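Local coordinates for Lmo0741 protein (Listeria monocytogenes, PDB 4R1H), which probably binds DNA as a transcriptional regulator of the GntR family, through a winged helix-turn-helix domain, at residues Gln15-Ile20 with Ala57-Thr62; Ile64-Arg69 with Leu75-Arg80. All coordinates share one frame; numbering follows the deposited sequence. Where two conformers were deposited one is given.

Contact 1: residues Gln15-Ile20 with Ala57-Thr62; sequences QIVHYI and AELEET
L59 meets V17 and I20 with its two methyl branches. CD1 goes to I20, 3.6 Å from I20 CG2, with I20 CD1 almost as near. CD2 goes to V17, where CG1 lies 4.2 Å away, a looser touch. The L59 and V17 side chains run antiparallel alongside each other, while L59 and I20 cross at a slant. V17 has CG1 anti to its backbone N (chi1 171°), and this methyl serves both L59 and E58. E58 lies roughly square to V17. Its chain is extended, and OE2 comes 3.8 Å from V17 CG1. The touch is van der Waals; the carboxylate's polar partner is K14, in a salt bridge with OE1. No hydrogen bond joins the two segments. At the helix end, E58 O accepts from both T62 N and T62 OG1, which approach from opposite faces of the carbonyl plane. The T62 OG1 to E58 O distance is 2.9 Å. The axes of the short helical segments 15-20 and 57-61 pass 10.6 Å apart, at a crossing angle of -59°. I20 also packs on L41 of helix 38-45. The contact is one side of the three-helix core of a winged helix-turn-helix domain, where helix 12-25 packs on helix 49-61.

Contact 2: residues Ile64-Arg69 with Leu75-Arg80; sequences IIYTVR and LTEDKR
I64 and T76 are joined by the one hydrogen bond across this contact. T76 N gives its hydrogen to I64 O at 2.9 Å, and the bond is nearly straight at 171°. Next to it, I65 and L75 form an antiparallel non-hydrogen-bonded pair, with CA atoms 4.6 Å apart.

The apolar contact is between I64 and L75. L75 runs alongside I64 in the same direction, and L75 CD1 is 3.9 Å from I64 CG2. Carbons of L75 and T76 also lie close to I64 O, beside its hydrogen bond. L75 CD1 is 3.4 Å from I64 O, and T76 adds CB and CG2, each 3.4 Å from the same oxygen.

The Y66 ring meets L75 to E77 through CE2. Its chi1 of 63° sets CG between the backbone N and the carbonyl carbon. CE2 then comes 3.8 Å from L75 O. The CA of T76 sits at the ring edge, near its plane. E77 OE1 approaches CE2 obliquely, a loose contact.

Turn and cap bonds shape residues 75-80. T76 OG1 lies anti to its own backbone N (chi1 -175°) and accepts from D78 N at 3.1 Å, an ST turn. D78 is the N-cap of helix 79-103, and its OD2 accepts from R81 N.

Strands 65-68 and 72-75 form the two-stranded wing. Side chains of the wing and of I64 just before it reach the helices: I64 packs on L59 and I24, I65 on Y56 and L59, and L75 on I24 and I82. The contact thus sits where the wing passes into helix 79-103, packed on helices 12-25 and 49-61.

How the contacts relate
Both contacts are largely buried, but the centre of contact 1 lies about 7 Å from the centre of the chain, that of contact 2 about 15 Å. Contact 1 holds two helices together by side chains alone. Contact 2 joins the end of one wing strand and the following turn to I64 and the start of the other, just before helix 79-103. It adds backbone hydrogen bonding, a turn and a helix cap, with an exposed residue, E77, at its edge. They share no segment but touch directly, since helix 49-61 and strand 65-68 are consecutive. L59 O lies 2.8 Å from I64 N, a probable hydrogen bond, and E60 packs on I65.

Contact 1: residues Gln15-Ile20 with Ala57-Thr62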
ATOM      1  N   GLN A  15       9.764   8.440  -5.212  1.00 34.71           N
ATOM      2  CA  GLN A  15       8.426   8.871  -5.564  1.00 34.74           C
ATOM      3  C   GLN A  15       8.347   9.562  -6.927  1.00 36.65           C
ATOM      4  O   GLN A  15       7.341   9.416  -7.678  1.00 31.75           O
ATOM      5  CB  GLN A  15       7.829   9.776  -4.505  1.00 37.79           C
ATOM      6  CG  GLN A  15       7.647   9.022  -3.216  1.00 41.85           C
ATOM      7  CD  GLN A  15       7.125   9.904  -2.116  1.00 46.49           C
ATOM      8  OE1 GLN A  15       5.957  10.285  -2.151  1.00 46.30           O
ATOM      9  NE2 GLN A  15       7.980  10.224  -1.116  1.00 47.92           N
ATOM     10  N   ILE A  16       9.398  10.287  -7.249  1.00 32.11           N
ATOM     11  CA  ILE A  16       9.515  10.915  -8.537  0.70 33.55           C
ATOM     12  C   ILE A  16       9.727   9.841  -9.588  1.00 31.24           C
ATOM     13  O   ILE A  16       9.175   9.953 -10.690  1.00 32.51           O
ATOM     14  CB  ILE A  16      10.659  11.951  -8.621  0.70 35.98           C
ATOM     15  CG1 ILE A  16      10.561  13.049  -7.525  0.70 40.78           C
ATOM     16  CG2 ILE A  16      10.705  12.599 -10.015  0.70 37.15           C
ATOM     17  CD1 ILE A  16       9.564  14.162  -7.772  0.70 42.20           C
ATOM     18  N   VAL A  17      10.572   8.842  -9.300  1.00 29.79           N
ATOM     19  CA  VAL A  17      10.689   7.736 -10.234  1.00 29.31           C
ATOM     20  C   VAL A  17       9.292   7.147 -10.520  1.00 30.19           C
ATOM     21  O   VAL A  17       8.949   6.890 -11.685  1.00 26.08           O
ATOM     22  CB  VAL A  17      11.644   6.686  -9.721  1.00 28.07           C
ATOM     23  CG1 VAL A  17      11.626   5.448 -10.562  1.00 30.78           C
ATOM     24  CG2 VAL A  17      13.059   7.284  -9.741  1.00 28.07           C
ATOM     25  N   HIS A  18       8.497   6.965  -9.472  1.00 27.85           N
ATOM     26  CA  HIS A  18       7.151   6.329  -9.676  1.00 29.98           C
ATOM     27  C   HIS A  18       6.226   7.210 -10.471  1.00 29.07           C
ATOM     28  O   HIS A  18       5.507   6.695 -11.332  1.00 29.35           O
ATOM     29  CB  HIS A  18       6.456   5.987  -8.348  1.00 34.33           C
ATOM     30  CG  HIS A  18       5.191   5.223  -8.554  1.00 34.22           C
ATOM     31  ND1 HIS A  18       5.200   3.919  -8.996  1.00 34.77           N
ATOM     32  CD2 HIS A  18       3.890   5.568  -8.401  1.00 38.17           C
ATOM     33  CE1 HIS A  18       3.949   3.482  -9.087  1.00 37.74           C
ATOM     34  NE2 HIS A  18       3.143   4.463  -8.720  1.00 37.03           N
ATOM     35  N   TYR A  19       6.264   8.514 -10.243  1.00 28.91           N
ATOM     36  CA  TYR A  19       5.503   9.476 -10.993  1.00 30.40           C
ATOM     37  C   TYR A  19       5.830   9.410 -12.476  1.00 29.18           C
ATOM     38  O   TYR A  19       4.939   9.330 -13.299  1.00 29.01           O
ATOM     39  CB  TYR A  19       5.785  10.878 -10.469  1.00 35.50           C
ATOM     40  CG  TYR A  19       5.242  11.980 -11.328  1.00 41.37           C
ATOM     41  CD1 TYR A  19       3.932  12.460 -11.144  1.00 44.88           C
ATOM     42  CD2 TYR A  19       6.022  12.562 -12.328  1.00 43.15           C
ATOM     43  CE1 TYR A  19       3.439  13.466 -11.940  1.00 46.81           C
ATOM     44  CE2 TYR A  19       5.527  13.565 -13.143  1.00 46.40           C
ATOM     45  CZ  TYR A  19       4.231  14.014 -12.938  1.00 50.87           C
ATOM     46  OH  TYR A  19       3.759  15.039 -13.747  1.00 56.13           O
ATOM     47  N   ILE A  20       7.119   9.375 -12.807  1.00 27.08           N
ATOM     48  CA  ILE A  20       7.563   9.245 -14.209  0.60 24.94           C
ATOM     49  C   ILE A  20       7.138   7.913 -14.791  1.00 23.81           C
ATOM     50  O   ILE A  20       6.661   7.860 -15.924  1.00 24.75           O
ATOM     51  CB  ILE A  20       9.084   9.441 -14.332  0.60 25.37           C
ATOM     52  CG1 ILE A  20       9.382  10.910 -13.994  0.60 27.43           C
ATOM     53  CG2 ILE A  20       9.588   9.001 -15.688  0.60 26.11           C
ATOM     54  CD1 ILE A  20      10.797  11.184 -13.558  0.60 27.57           C
ATOM     55  N   ALA A  57      18.822   9.680 -13.052  1.00 29.00           N
ATOM     56  CA  ALA A  57      19.882   8.678 -13.009  1.00 28.65           C
ATOM     57  C   ALA A  57      19.426   7.259 -12.863  1.00 30.72           C
ATOM     58  O   ALA A  57      19.895   6.377 -13.576  1.00 30.00           O
ATOM     59  CB  ALA A  57      20.905   8.988 -11.906  1.00 32.63           C
ATOM     60  N   GLU A  58      18.469   7.018 -11.974  1.00 28.09           N
ATOM     61  CA  GLU A  58      17.956   5.717 -11.771  1.00 29.79           C
ATOM     62  C   GLU A  58      17.213   5.245 -13.043  1.00 25.86           C
ATOM     63  O   GLU A  58      17.394   4.107 -13.480  1.00 28.73           O
ATOM     64  CB  GLU A  58      17.023   5.659 -10.561  1.00 29.14           C
ATOM     65  CG  GLU A  58      16.429   4.267 -10.386  1.00 33.33           C
ATOM     66  CD  GLU A  58      15.713   4.069  -9.082  1.00 35.24           C
ATOM     67  OE1 GLU A  58      16.378   4.355  -8.053  1.00 40.74           O
ATOM     68  OE2 GLU A  58      14.570   3.559  -9.141  1.00 37.87           O
ATOM     69  N   LEU A  59      16.468   6.139 -13.633  1.00 24.66           N
ATOM     70  CA  LEU A  59      15.760   5.800 -14.901  1.00 25.32           C
ATOM     71  C   LEU A  59      16.745   5.456 -16.056  1.00 27.15           C
ATOM     72  O   LEU A  59      16.481   4.570 -16.945  1.00 28.68           O
ATOM     73  CB  LEU A  59      14.841   6.959 -15.242  1.00 26.71           C
ATOM     74  CG  LEU A  59      13.608   7.115 -14.372  1.00 27.91           C
ATOM     75  CD1 LEU A  59      13.004   8.428 -14.683  1.00 29.16           C
ATOM     76  CD2 LEU A  59      12.616   5.978 -14.568  1.00 29.19           C
ATOM     77  N   GLU A  60      17.871   6.136 -16.066  1.00 26.59           N
ATOM     78  CA  GLU A  60      18.885   5.853 -17.092  1.00 31.05           C
ATOM     79  C   GLU A  60      19.569   4.531 -16.805  1.00 31.12           C
ATOM     80  O   GLU A  60      19.771   3.679 -17.733  1.00 29.46           O
ATOM     81  CB  GLU A  60      19.856   7.054 -17.228  1.00 32.66           C
ATOM     82  CG  GLU A  60      20.663   7.039 -18.510  1.00 43.74           C
ATOM     83  CD  GLU A  60      21.335   8.385 -18.842  1.00 46.57           C
ATOM     84  OE1 GLU A  60      21.059   9.407 -18.172  1.00 55.31           O
ATOM     85  OE2 GLU A  60      22.150   8.381 -19.773  1.00 55.88           O
ATOM     86  N   GLU A  61      19.896   4.273 -15.546  1.00 30.79           N
ATOM     87  CA  GLU A  61      20.547   2.999 -15.169  0.60 33.24           C
ATOM     88  C   GLU A  61      19.664   1.805 -15.511  1.00 33.32           C
ATOM     89  O   GLU A  61      20.190   0.741 -15.871  1.00 33.79           O
ATOM     90  CB  GLU A  61      20.905   2.944 -13.661  0.60 38.02           C
ATOM     91  CG  GLU A  61      21.631   1.683 -13.176  0.60 44.92           C
ATOM     92  CD  GLU A  61      23.155   1.736 -13.328  0.60 51.01           C
ATOM     93  OE1 GLU A  61      23.713   2.843 -13.506  0.60 57.75           O
ATOM     94  OE2 GLU A  61      23.813   0.663 -13.249  0.60 60.76           O
ATOM     95  N   THR A  62      18.342   1.963 -15.409  1.00 28.24           N
ATOM     96  CA  THR A  62      17.426   0.866 -15.675  1.00 30.55           C
ATOM     97  C   THR A  62      16.955   0.815 -17.138  1.00 31.01           C
ATOM     98  O   THR A  62      16.062   0.025 -17.469  1.00 31.39           O
ATOM     99  CB  THR A  62      16.229   0.920 -14.692  1.00 29.14           C
ATOM    100  OG1 THR A  62      15.614   2.219 -14.744  1.00 28.33           O
ATOM    101  CG2 THR A  62      16.736   0.687 -13.276  1.00 30.72           C
TER

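Contact 2: residues Ile64-Arg69 with Leu75-Arg80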
ATOM      1  N   ILE A  64      15.370   2.961 -18.974  1.00 26.07           N
ATOM      2  CA  ILE A  64      14.053   3.537 -19.261  0.60 26.18           C
ATOM      3  C   ILE A  64      14.205   4.832 -20.052  1.00 27.52           C
ATOM      4  O   ILE A  64      13.400   5.148 -20.948  1.00 28.63           O
ATOM      5  CB  ILE A  64      13.245   3.818 -17.968  0.60 26.85           C
ATOM      6  CG1 ILE A  64      13.059   2.530 -17.138  0.60 26.44           C
ATOM      7  CG2 ILE A  64      11.922   4.497 -18.347  0.60 26.62           C
ATOM      8  CD1 ILE A  64      12.399   1.386 -17.860  0.60 27.44           C
ATOM      9  N   ILE A  65      15.260   5.583 -19.752  1.00 25.37           N
ATOM     10  CA  ILE A  65      15.560   6.804 -20.476  1.00 26.03           C
ATOM     11  C   ILE A  65      16.999   6.794 -20.896  1.00 25.63           C
ATOM     12  O   ILE A  65      17.795   6.017 -20.367  1.00 27.19           O
ATOM     13  CB  ILE A  65      15.224   8.120 -19.704  1.00 26.40           C
ATOM     14  CG1 ILE A  65      16.182   8.371 -18.569  1.00 28.94           C
ATOM     15  CG2 ILE A  65      13.764   8.135 -19.151  1.00 28.23           C
ATOM     16  CD1 ILE A  65      15.861   9.663 -17.825  1.00 31.07           C
ATOM     17  N   TYR A  66      17.336   7.715 -21.804  1.00 28.99           N
ATOM     18  CA  TYR A  66      18.718   7.880 -22.234  1.00 27.86           C
ATOM     19  C   TYR A  66      18.964   9.345 -22.554  1.00 30.53           C
ATOM     20  O   TYR A  66      18.033  10.120 -22.788  1.00 28.14           O
ATOM     21  CB  TYR A  66      19.026   6.992 -23.441  1.00 28.37           C
ATOM     22  CG  TYR A  66      18.264   7.288 -24.677  1.00 28.31           C
ATOM     23  CD1 TYR A  66      18.779   8.107 -25.667  1.00 28.47           C
ATOM     24  CD2 TYR A  66      17.011   6.765 -24.879  1.00 29.04           C
ATOM     25  CE1 TYR A  66      18.067   8.377 -26.826  1.00 28.15           C
ATOM     26  CE2 TYR A  66      16.279   7.043 -26.021  1.00 29.81           C
ATOM     27  CZ  TYR A  66      16.842   7.838 -27.002  1.00 30.22           C
ATOM     28  OH  TYR A  66      16.112   8.110 -28.085  1.00 33.34           O
ATOM     29  N   THR A  67      20.241   9.687 -22.667  1.00 32.06           N
ATOM     30  CA  THR A  67      20.659  11.088 -22.841  1.00 33.46           C
ATOM     31  C   THR A  67      21.356  11.242 -24.166  1.00 33.71           C
ATOM     32  O   THR A  67      22.151  10.399 -24.553  1.00 35.33           O
ATOM     33  CB  THR A  67      21.655  11.531 -21.757  1.00 36.23           C
ATOM     34  OG1 THR A  67      21.076  11.329 -20.491  1.00 40.27           O
ATOM     35  CG2 THR A  67      21.980  13.055 -21.912  1.00 37.70           C
ATOM     36  N   VAL A  68      20.981  12.264 -24.901  1.00 34.65           N
ATOM     37  CA  VAL A  68      21.711  12.666 -26.101  1.00 34.09           C
ATOM     38  C   VAL A  68      22.364  13.997 -25.638  1.00 42.07           C
ATOM     39  O   VAL A  68      21.669  15.018 -25.578  1.00 40.93           O
ATOM     40  CB  VAL A  68      20.766  12.869 -27.261  1.00 33.18           C
ATOM     41  CG1 VAL A  68      21.526  13.308 -28.527  1.00 39.24           C
ATOM     42  CG2 VAL A  68      20.060  11.562 -27.605  1.00 34.27           C
ATOM     43  N   ARG A  69      23.644  13.961 -25.270  1.00 47.76           N
ATOM     44  CA  ARG A  69      24.332  15.136 -24.686  0.60 51.57           C
ATOM     45  C   ARG A  69      24.078  16.385 -25.523  1.00 50.24           C
ATOM     46  O   ARG A  69      24.194  16.352 -26.773  1.00 47.57           O
ATOM     47  CB  ARG A  69      25.839  14.894 -24.577  0.60 54.55           C
ATOM     48  CG  ARG A  69      26.594  15.919 -23.718  0.60 56.36           C
ATOM     49  CD  ARG A  69      28.065  15.546 -23.526  0.60 59.03           C
ATOM     50  NE  ARG A  69      28.213  14.366 -22.661  0.60 58.49           N
ATOM     51  CZ  ARG A  69      28.482  14.383 -21.355  0.60 57.94           C
ATOM     52  NH1 ARG A  69      28.673  15.520 -20.701  0.60 58.69           N
ATOM     53  NH2 ARG A  69      28.573  13.242 -20.691  0.60 57.56           N
ATOM     54  N   LEU A  75      12.700   9.172 -23.641  1.00 29.08           N
ATOM     55  CA  LEU A  75      12.148   7.887 -23.297  1.00 28.32           C
ATOM     56  C   LEU A  75      12.571   6.821 -24.253  1.00 27.65           C
ATOM     57  O   LEU A  75      12.545   7.021 -25.471  1.00 28.92           O
ATOM     58  CB  LEU A  75      10.609   7.988 -23.241  1.00 29.28           C
ATOM     59  CG  LEU A  75       9.886   6.675 -22.862  1.00 30.70           C
ATOM     60  CD1 LEU A  75      10.254   6.209 -21.457  1.00 30.29           C
ATOM     61  CD2 LEU A  75       8.356   6.819 -22.977  1.00 30.80           C
ATOM     62  N   THR A  76      12.958   5.662 -23.735  1.00 25.41           N
ATOM     63  CA  THR A  76      13.220   4.539 -24.586  1.00 25.84           C
ATOM     64  C   THR A  76      12.194   4.301 -25.669  1.00 29.33           C
ATOM     65  O   THR A  76      10.964   4.489 -25.458  1.00 28.69           O
ATOM     66  CB  THR A  76      13.437   3.272 -23.773  1.00 26.89           C
ATOM     67  OG1 THR A  76      13.797   2.201 -24.625  1.00 29.17           O
ATOM     68  CG2 THR A  76      12.106   2.818 -23.057  1.00 26.93           C
ATOM     69  N   GLU A  77      12.653   3.907 -26.862  1.00 28.64           N
ATOM     70  CA  GLU A  77      11.726   3.565 -27.888  1.00 30.78           C
ATOM     71  C   GLU A  77      11.452   2.057 -27.925  1.00 33.77           C
ATOM     72  O   GLU A  77      10.672   1.590 -28.775  1.00 38.54           O
ATOM     73  CB  GLU A  77      12.247   4.127 -29.267  1.00 33.63           C
ATOM     74  CG  GLU A  77      13.255   3.192 -29.860  1.00 38.21           C
ATOM     75  CD  GLU A  77      14.645   3.256 -29.230  1.00 38.17           C
ATOM     76  OE1 GLU A  77      14.845   3.830 -28.161  1.00 34.86           O
ATOM     77  OE2 GLU A  77      15.574   2.728 -29.912  1.00 43.63           O
ATOM     78  N   ASP A  78      12.043   1.279 -26.985  1.00 32.96           N
ATOM     79  CA  ASP A  78      11.914  -0.141 -26.954  1.00 34.02           C
ATOM     80  C   ASP A  78      10.573  -0.485 -26.269  1.00 32.80           C
ATOM     81  O   ASP A  78      10.415  -0.317 -25.062  1.00 31.03           O
ATOM     82  CB  ASP A  78      13.083  -0.824 -26.229  1.00 33.58           C
ATOM     83  CG  ASP A  78      13.000  -2.322 -26.322  1.00 39.33           C
ATOM     84  OD1 ASP A  78      13.371  -2.908 -27.374  1.00 43.75           O
ATOM     85  OD2 ASP A  78      12.443  -2.978 -25.459  1.00 40.50           O
ATOM     86  N   LYS A  79       9.613  -0.946 -27.048  1.00 35.14           N
ATOM     87  CA  LYS A  79       8.271  -1.203 -26.496  1.00 36.11           C
ATOM     88  C   LYS A  79       8.262  -2.318 -25.474  1.00 35.38           C
ATOM     89  O   LYS A  79       7.498  -2.250 -24.499  1.00 34.42           O
ATOM     90  CB  LYS A  79       7.262  -1.542 -27.581  1.00 43.08           C
ATOM     91  CG  LYS A  79       7.115  -0.537 -28.721  1.00 52.77           C
ATOM     92  CD  LYS A  79       6.387   0.767 -28.396  1.00 60.87           C
ATOM     93  CE  LYS A  79       5.697   1.297 -29.663  1.00 66.72           C
ATOM     94  NZ  LYS A  79       5.133   2.653 -29.411  1.00 70.72           N
ATOM     95  N   ARG A  80       9.061  -3.363 -25.673  1.00 34.32           N
ATOM     96  CA  ARG A  80       9.085  -4.438 -24.716  1.00 36.75           C
ATOM     97  C   ARG A  80       9.587  -3.923 -23.380  1.00 34.65           C
ATOM     98  O   ARG A  80       9.092  -4.405 -22.325  1.00 30.42           O
ATOM     99  CB  ARG A  80       9.975  -5.597 -25.185  1.00 41.18           C
ATOM    100  CG  ARG A  80       9.476  -6.365 -26.407  1.00 49.47           C
ATOM    101  CD  ARG A  80       8.765  -7.634 -25.963  1.00 54.68           C
ATOM    102  NE  ARG A  80       8.205  -8.301 -27.112  1.00 59.00           N
ATOM    103  CZ  ARG A  80       8.832  -9.227 -27.838  1.00 64.35           C
ATOM    104  NH1 ARG A  80      10.056  -9.647 -27.514  1.00 62.58           N
ATOM    105  NH2 ARG A  80       8.224  -9.747 -28.899  1.00 69.96           N
TER